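N-methyltransferase (Streptoalloteichus sp. ATCC 53650, PDB 5BSZ) probably transfers a methyl group from S-adenosylmethionine to the amino nitrogen of a deoxysugar, as a sugar N-methyltransferase linked to kedarcidin. Local coordinates at residues L52-G57 with A73-S78; R42-G47 with G141-I146. All coordinates share one frame; numbering follows the deposited sequence.

Interaction 1: L52-G57 with A73-S78; sequences LDVACG and AGVELS. With SAH (S-adenosyl-L-homocysteine), chain B.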
# COMPACT_ATOMS: atom_id res chain seq x y z
N LEU A 52 -17.24 -24.18 -28.39
CA LEU A 52 -17.15 -22.90 -27.72
C LEU A 52 -16.59 -23.00 -26.28
O LEU A 52 -17.06 -23.82 -25.50
CB LEU A 52 -18.53 -22.29 -27.67
CG LEU A 52 -18.67 -21.04 -26.79
CD1 LEU A 52 -18.04 -19.83 -27.44
CD2 LEU A 52 -20.06 -20.70 -26.36
N ASP A 53 -15.52 -22.25 -26.00
CA ASP A 53 -14.91 -22.18 -24.66
C ASP A 53 -15.29 -20.86 -23.98
O ASP A 53 -14.94 -19.75 -24.41
CB ASP A 53 -13.39 -22.39 -24.73
CG ASP A 53 -12.71 -22.44 -23.35
OD1 ASP A 53 -13.40 -22.81 -22.37
OD2 ASP A 53 -11.49 -22.12 -23.29
N VAL A 54 -16.07 -21.01 -22.91
CA VAL A 54 -16.69 -19.90 -22.18
C VAL A 54 -15.81 -19.52 -20.97
O VAL A 54 -15.47 -20.36 -20.16
CB VAL A 54 -18.10 -20.27 -21.70
CG1 VAL A 54 -18.71 -19.14 -20.90
CG2 VAL A 54 -18.97 -20.64 -22.89
N ALA A 55 -15.46 -18.22 -20.91
CA ALA A 55 -14.43 -17.66 -20.01
C ALA A 55 -13.07 -18.23 -20.31
O ALA A 55 -12.40 -18.74 -19.43
CB ALA A 55 -14.80 -17.81 -18.53
N CYS A 56 -12.68 -18.06 -21.58
CA CYS A 56 -11.54 -18.72 -22.15
C CYS A 56 -10.17 -18.09 -21.74
O CYS A 56 -9.14 -18.64 -22.06
CB CYS A 56 -11.72 -18.80 -23.65
SG CYS A 56 -11.67 -17.18 -24.48
N GLY A 57 -10.14 -16.98 -21.05
CA GLY A 57 -8.83 -16.39 -20.61
C GLY A 57 -7.97 -16.08 -21.84
O GLY A 57 -8.47 -15.53 -22.83
N ALA A 73 -14.77 -21.08 -31.04
CA ALA A 73 -14.94 -19.70 -30.57
C ALA A 73 -14.68 -19.61 -29.08
O ALA A 73 -14.71 -20.63 -28.37
CB ALA A 73 -16.32 -19.13 -30.86
N GLY A 74 -14.47 -18.38 -28.64
CA GLY A 74 -14.36 -18.11 -27.19
C GLY A 74 -15.34 -17.05 -26.73
O GLY A 74 -15.82 -16.24 -27.54
N VAL A 75 -15.59 -17.01 -25.42
CA VAL A 75 -16.33 -15.93 -24.78
C VAL A 75 -15.45 -15.49 -23.62
O VAL A 75 -14.93 -16.35 -22.87
CB VAL A 75 -17.69 -16.41 -24.27
CG1 VAL A 75 -18.24 -15.52 -23.17
CG2 VAL A 75 -18.70 -16.47 -25.42
N GLU A 76 -15.25 -14.17 -23.52
CA GLU A 76 -14.41 -13.61 -22.42
C GLU A 76 -14.94 -12.20 -22.10
O GLU A 76 -15.12 -11.39 -23.01
CB GLU A 76 -12.99 -13.52 -22.94
CG GLU A 76 -11.80 -13.52 -22.02
CD GLU A 76 -12.02 -13.72 -20.54
OE1 GLU A 76 -11.73 -14.81 -20.05
OE2 GLU A 76 -12.39 -12.73 -19.89
N LEU A 77 -15.23 -11.92 -20.83
CA LEU A 77 -15.69 -10.61 -20.41
C LEU A 77 -14.60 -9.58 -20.35
O LEU A 77 -14.85 -8.40 -20.54
CB LEU A 77 -16.47 -10.64 -19.10
CG LEU A 77 -17.16 -9.36 -18.63
CD1 LEU A 77 -18.17 -8.95 -19.72
CD2 LEU A 77 -17.83 -9.67 -17.31
N SER A 78 -13.36 -10.01 -20.19
CA SER A 78 -12.30 -9.05 -19.98
C SER A 78 -11.82 -8.57 -21.36
O SER A 78 -11.37 -9.38 -22.15
CB SER A 78 -11.13 -9.69 -19.27
OG SER A 78 -9.99 -8.85 -19.42
N SAH B . -10.93 -20.98 -18.58
CA SAH B . -9.65 -20.17 -18.48
CB SAH B . -9.78 -18.87 -17.65
CG SAH B . -9.24 -18.77 -16.24
SD SAH B . -9.40 -17.23 -15.39
C SAH B . -8.61 -21.16 -18.06
O SAH B . -8.85 -22.30 -17.69
OXT SAH B . -7.46 -20.88 -18.23
C5' SAH B . -11.14 -16.90 -15.31
C4' SAH B . -11.57 -16.05 -16.52
O4' SAH B . -12.99 -15.83 -16.50
C3' SAH B . -10.97 -14.65 -16.51
O3' SAH B . -10.26 -14.49 -17.74
C2' SAH B . -12.11 -13.65 -16.47
O2' SAH B . -11.87 -12.49 -17.31
C1' SAH B . -13.27 -14.50 -16.93
N9 SAH B . -14.59 -14.09 -16.43
C8 SAH B . -14.91 -13.66 -15.17
N7 SAH B . -16.22 -13.35 -15.10
C5 SAH B . -16.73 -13.55 -16.34
C6 SAH B . -18.05 -13.38 -16.95
N6 SAH B . -19.02 -12.94 -16.14
N1 SAH B . -18.17 -13.72 -18.26
C2 SAH B . -17.15 -14.12 -19.01
N3 SAH B . -15.90 -14.30 -18.53
C4 SAH B . -15.65 -14.04 -17.23
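E76 reaches across from strand 71-76 to G57 and to the ribose of S-adenosyl-L-homocysteine. Its CB lies 4.2 Å from C56 SG. CG is anti to the backbone N (chi1 -156°), and a nearly eclipsed bend at chi2 (5°) turns the carboxylate onto the sugar. OE1 accepts from G57 N at 2.9 Å, on its anti side, and from SAH O3' at 2.8 Å; OE2 takes SAH O2' at 2.6 Å and, through its anti lone pair, S78 N. Glutamate suits this place because two oxygens can grip two hydroxyls while the N-H groups of G57 and S78 hold the turn of the carboxylate. With an alanine in its place, both ribose hydroxyls and these two N-H groups would probably be left without their acceptor. G57, at positive phi, has no CB to crowd the ligand's CB, and A55 O receives the ligand amine. Upstream, parallel pairing joins D53 N to A73 O (3.0 Å) and V75 N to D53 O, and V75 O then accepts C56 N at 3.1 Å. Glycine suits position G74, since a CB would probably run into C56 SG. This is the Rossmann-like beta-alpha-beta unit of the methyltransferase: helix 60-65 covers D53, while strand 110-113 flanks strand 50-54.

Interaction 2: R42-G47 with G141-I146; sequences RERRPG and GGVLVI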
# COMPACT_ATOMS: atom_id res chain seq x y z
N ARG A 42 -15.80 -36.50 -27.74
CA ARG A 42 -15.77 -37.47 -28.83
C ARG A 42 -16.39 -38.81 -28.44
O ARG A 42 -17.05 -39.44 -29.27
CB ARG A 42 -14.37 -37.61 -29.37
CG ARG A 42 -13.88 -36.39 -30.14
CD ARG A 42 -14.48 -36.37 -31.54
NE ARG A 42 -14.08 -35.20 -32.32
CZ ARG A 42 -12.86 -34.99 -32.81
NH1 ARG A 42 -11.88 -35.86 -32.64
NH2 ARG A 42 -12.60 -33.90 -33.50
N GLU A 43 -16.30 -39.20 -27.17
CA GLU A 43 -17.06 -40.37 -26.72
C GLU A 43 -18.54 -40.23 -26.94
O GLU A 43 -19.20 -41.24 -27.15
CB GLU A 43 -16.93 -40.69 -25.22
CG GLU A 43 -15.56 -41.10 -24.75
CD GLU A 43 -15.49 -41.32 -23.23
OE1 GLU A 43 -16.13 -40.62 -22.41
OE2 GLU A 43 -14.70 -42.18 -22.82
N ARG A 44 -19.09 -39.04 -26.76
CA ARG A 44 -20.54 -38.85 -26.76
C ARG A 44 -20.99 -38.33 -28.14
O ARG A 44 -22.15 -38.40 -28.45
CB ARG A 44 -20.96 -37.89 -25.65
CG ARG A 44 -21.00 -38.47 -24.22
CD ARG A 44 -20.60 -37.42 -23.14
NE ARG A 44 -20.51 -38.14 -21.86
CZ ARG A 44 -19.43 -38.82 -21.51
NH1 ARG A 44 -18.31 -38.76 -22.23
NH2 ARG A 44 -19.46 -39.52 -20.41
N ARG A 45 -20.05 -37.79 -28.91
CA ARG A 45 -20.35 -37.09 -30.17
C ARG A 45 -19.15 -37.28 -31.08
O ARG A 45 -18.27 -36.42 -31.20
CB ARG A 45 -20.68 -35.62 -29.96
CG ARG A 45 -21.57 -35.15 -31.11
CD ARG A 45 -22.29 -33.86 -30.82
NE ARG A 45 -22.85 -33.16 -31.98
CZ ARG A 45 -24.12 -33.23 -32.38
NH1 ARG A 45 -24.51 -32.50 -33.39
NH2 ARG A 45 -25.01 -33.98 -31.76
N PRO A 46 -19.09 -38.46 -31.72
CA PRO A 46 -17.88 -38.87 -32.45
C PRO A 46 -17.46 -37.93 -33.58
O PRO A 46 -16.27 -37.83 -33.93
CB PRO A 46 -18.25 -40.27 -32.96
CG PRO A 46 -19.30 -40.75 -32.01
CD PRO A 46 -20.07 -39.54 -31.58
N GLY A 47 -18.43 -37.28 -34.19
CA GLY A 47 -18.13 -36.40 -35.30
C GLY A 47 -17.94 -34.96 -34.86
O GLY A 47 -17.85 -34.09 -35.72
N GLY A 141 -28.05 -33.57 -28.72
CA GLY A 141 -26.85 -34.37 -28.82
C GLY A 141 -25.55 -33.62 -28.53
O GLY A 141 -24.50 -34.25 -28.46
N GLY A 142 -25.59 -32.29 -28.44
CA GLY A 142 -24.43 -31.49 -28.01
C GLY A 142 -23.94 -31.80 -26.61
O GLY A 142 -24.73 -32.19 -25.73
N VAL A 143 -22.64 -31.63 -26.39
CA VAL A 143 -21.98 -31.93 -25.10
C VAL A 143 -21.51 -30.67 -24.37
O VAL A 143 -20.77 -29.82 -24.92
CB VAL A 143 -20.77 -32.84 -25.31
CG1 VAL A 143 -20.23 -33.40 -24.01
CG2 VAL A 143 -21.10 -34.01 -26.26
N LEU A 144 -21.93 -30.58 -23.12
CA LEU A 144 -21.60 -29.45 -22.26
C LEU A 144 -20.64 -30.00 -21.20
O LEU A 144 -20.95 -31.00 -20.52
CB LEU A 144 -22.86 -28.89 -21.65
CG LEU A 144 -22.81 -27.44 -21.15
CD1 LEU A 144 -24.23 -27.09 -20.71
CD2 LEU A 144 -21.85 -27.24 -20.00
N VAL A 145 -19.45 -29.44 -21.17
CA VAL A 145 -18.39 -29.89 -20.23
C VAL A 145 -18.02 -28.78 -19.25
O VAL A 145 -17.49 -27.71 -19.60
CB VAL A 145 -17.12 -30.33 -20.98
CG1 VAL A 145 -16.08 -30.92 -20.08
CG2 VAL A 145 -17.41 -31.32 -22.10
N ILE A 146 -18.25 -29.07 -17.97
CA ILE A 146 -17.89 -28.13 -16.88
C ILE A 146 -16.81 -28.74 -15.99
O ILE A 146 -16.96 -29.87 -15.50
CB ILE A 146 -19.11 -27.85 -16.01
CG1 ILE A 146 -20.20 -27.20 -16.85
CG2 ILE A 146 -18.73 -26.98 -14.81
CD1 ILE A 146 -21.53 -27.10 -16.14
O HOH W 1 -24.41 -37.08 -28.67
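R44 and V143 stand 7.3 Å apart between CA atoms, and R45 and G141 7.2 Å, and side chains and one water join the C-terminal part of helix 30-44 to the start of strand 143-146. In this Rossmann-like fold the helix packs on the central sheet, and V143 points toward it from the strand. V143 CG2 sits 3.9 Å from R44 CB and 4.1 Å from R45 CB; a compact beta-branched valine presents two methyls to these aliphatic stems. R44 crosses V143 at about a right angle and bends at chi2 (146°), carrying its CD past V143 CG1 while its guanidinium goes on to salt bridges with E43 and, on strand 225-230, E228. In R45, chi1 (-154°) sets CG opposite the backbone N and sends the extended chain along G141. Long and flexible, it lays CD 3.3 Å from G141 O, and its guanidinium lies obliquely against the peptide joining G141 to G142. G141 suits its place: a CB would probably overlap R45 NH2 and press on the carbonyl O of the residue before. One water spans the two backbones, donating to R44 O at 2.6 Å and to G141 O at 2.8 Å.

In the fold
Both interactions reach the same mixed sheet, with centres 19 Å apart and nearest atoms about 7 Å apart, so they do not touch. Helix 30-44 of interaction 2 runs on in the chain into strand 50-54 of interaction 1, and strand 110-113 separates strand 50-54 from strand 143-146 within the sheet. Interaction 1 forms part of the S-adenosyl-L-homocysteine pocket, to which G16, D98, M99 and T115 add hydrogen bonds to the ligand. Interaction 2 lies away from the ligand sites, its centre about 19 Å from the centre of the chain against 8 Å for interaction 1, and joins the C-terminal part of helix 30-44 to the start of strand 143-146.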